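Local atomic coordinates of aminopeptidase N family protein (PDB entry 4FGM), a protein that is probably a zinc-dependent aminopeptidase of the M61 family, thought to remove residues from the N-terminal ends of peptides. Residues Glu56-Ser61 against Ser77-Thr82. Numbering follows the deposited sequence.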
loop_
_atom_site.group_PDB
_atom_site.type_symbol
_atom_site.label_atom_id
_atom_site.label_comp_id
_atom_site.label_asym_id
_atom_site.label_seq_id
_atom_site.Cartn_x
_atom_site.Cartn_y
_atom_site.Cartn_z
ATOM N N GLU A 56 -10.658 10.921 -36.073
ATOM C CA GLU A 56 -11.226 11.802 -37.080
ATOM C C GLU A 56 -10.365 13.040 -37.237
ATOM O O GLU A 56 -9.721 13.489 -36.286
ATOM C CB GLU A 56 -12.648 12.216 -36.695
ATOM C CG GLU A 56 -12.703 13.202 -35.544
ATOM C CD GLU A 56 -14.075 13.813 -35.362
ATOM O OE1 GLU A 56 -14.644 14.300 -36.361
ATOM O OE2 GLU A 56 -14.576 13.821 -34.219
ATOM N N SER A 57 -10.350 13.581 -38.447
ATOM C CA SER A 57 -9.577 14.776 -38.727
ATOM C C SER A 57 -10.202 15.517 -39.890
ATOM O O SER A 57 -10.577 14.916 -40.896
ATOM C CB SER A 57 -8.128 14.418 -39.057
ATOM O OG SER A 57 -7.322 15.585 -39.073
ATOM N N ASN A 58 -10.329 16.828 -39.728
ATOM C CA ASN A 58 -10.895 17.682 -40.756
ATOM C C ASN A 58 -12.244 17.168 -41.243
ATOM O O ASN A 58 -12.499 17.115 -42.446
ATOM C CB ASN A 58 -9.914 17.793 -41.925
ATOM C CG ASN A 58 -10.153 19.027 -42.774
ATOM O OD1 ASN A 58 -10.455 20.108 -42.255
ATOM N ND2 ASN A 58 -9.994 18.879 -44.086
ATOM N N GLY A 59 -13.096 16.780 -40.294
ATOM C CA GLY A 59 -14.428 16.307 -40.621
ATOM C C GLY A 59 -14.539 14.952 -41.278
ATOM O O GLY A 59 -15.631 14.549 -41.672
ATOM N N LEU A 60 -13.426 14.237 -41.390
ATOM C CA LEU A 60 -13.438 12.916 -42.018
ATOM C C LEU A 60 -12.873 11.876 -41.070
ATOM O O LEU A 60 -11.964 12.170 -40.290
ATOM C CB LEU A 60 -12.606 12.934 -43.306
ATOM C CG LEU A 60 -13.083 13.911 -44.385
ATOM C CD1 LEU A 60 -12.093 13.951 -45.535
ATOM C CD2 LEU A 60 -14.462 13.483 -44.863
ATOM N N SER A 61 -13.409 10.663 -41.124
ATOM C CA SER A 61 -12.897 9.616 -40.253
ATOM C C SER A 61 -11.444 9.414 -40.645
ATOM O O SER A 61 -11.092 9.502 -41.822
ATOM C CB SER A 61 -13.677 8.309 -40.434
ATOM O OG SER A 61 -13.414 7.726 -41.694
ATOM N N SER A 77 -1.942 13.103 -41.170
ATOM C CA SER A 77 -2.917 14.168 -41.317
ATOM C C SER A 77 -2.256 15.529 -41.190
ATOM O O SER A 77 -1.373 15.716 -40.360
ATOM C CB SER A 77 -4.024 14.033 -40.275
ATOM O OG SER A 77 -4.938 15.116 -40.382
ATOM N N LYS A 78 -2.683 16.469 -42.029
ATOM C CA LYS A 78 -2.146 17.828 -42.016
ATOM C C LYS A 78 -2.895 18.663 -40.992
ATOM O O LYS A 78 -2.459 19.751 -40.623
ATOM C CB LYS A 78 -2.314 18.480 -43.390
ATOM C CG LYS A 78 -1.441 17.907 -44.491
ATOM C CD LYS A 78 -1.942 18.367 -45.857
ATOM C CE LYS A 78 -0.891 18.164 -46.942
ATOM N NZ LYS A 78 -0.353 16.773 -46.975
ATOM N N HIS A 79 -4.028 18.141 -40.537
ATOM C CA HIS A 79 -4.865 18.842 -39.572
ATOM C C HIS A 79 -4.876 18.217 -38.184
ATOM O O HIS A 79 -4.399 17.093 -37.981
ATOM C CB HIS A 79 -6.307 18.885 -40.073
ATOM C CG HIS A 79 -6.441 19.340 -41.491
ATOM N ND1 HIS A 79 -6.720 18.473 -42.522
ATOM C CD2 HIS A 79 -6.330 20.570 -42.044
ATOM C CE1 HIS A 79 -6.777 19.151 -43.658
ATOM N NE2 HIS A 79 -6.544 20.422 -43.394
ATOM N N PRO A 80 -5.422 18.953 -37.202
ATOM C CA PRO A 80 -5.508 18.461 -35.825
ATOM C C PRO A 80 -6.302 17.153 -35.868
ATOM O O PRO A 80 -7.169 16.980 -36.728
ATOM C CB PRO A 80 -6.285 19.568 -35.114
ATOM C CG PRO A 80 -5.890 20.800 -35.859
ATOM C CD PRO A 80 -5.912 20.342 -37.299
ATOM N N VAL A 81 -6.009 16.233 -34.959
ATOM C CA VAL A 81 -6.728 14.966 -34.926
ATOM C C VAL A 81 -7.400 14.759 -33.574
ATOM O O VAL A 81 -6.860 15.133 -32.523
ATOM C CB VAL A 81 -5.782 13.771 -35.210
ATOM C CG1 VAL A 81 -6.519 12.455 -35.001
ATOM C CG2 VAL A 81 -5.259 13.845 -36.643
ATOM N N THR A 82 -8.594 14.180 -33.615
ATOM C CA THR A 82 -9.364 13.890 -32.416
ATOM C C THR A 82 -9.575 12.379 -32.351
ATOM O O THR A 82 -10.066 11.768 -33.297
ATOM C CB THR A 82 -10.739 14.597 -32.441
ATOM O OG1 THR A 82 -10.545 16.011 -32.548
ATOM C CG2 THR A 82 -11.513 14.308 -31.157
#
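Ser57 sends its hydroxyl across to the chain leading into strand 81-91, where OG gives a hydrogen bond to Pro80 O at 2.7 Å, coming in from above the carbonyl plane (43° out of it). With OG swung opposite its own backbone N (chi1 -169°), the same atom also lies 2.8 Å from Ser77 OG, whose hydroxyl may donate to Ser57 OG or to His79 O. On the side away from the turn lies Glu56 with Thr82, a hydrogen-bonded antiparallel pair: Glu56 N reaches Thr82 O, and Thr82 N meets Glu56 O at 3.0 Å in a practically straight bond. Their side chains run side by side, Glu56 CG 3.9 Å from Thr82 CB, while the carboxylate goes on to His84 through OE2. In the type I' turn from Ser57 to Leu60, Asn58 lays its amide over one face of the His79 imidazole, the planes 26° apart and Asn58 CG 3.4 Å above the ring plane, toward its rim; Asn58 ND2 comes within 3.3 Å of His79 CE1. An alanine in place of His79 is likely to leave the Asn58 amide without its flat partner and freer to turn. Far from the zinc, the tip of the 53-57/60-68 hairpin of the M61 N-terminal domain thus meets the start of strand 81-91, with a buried serine hydroxyl and a stacked amide joining turn to strand by side-chain contacts.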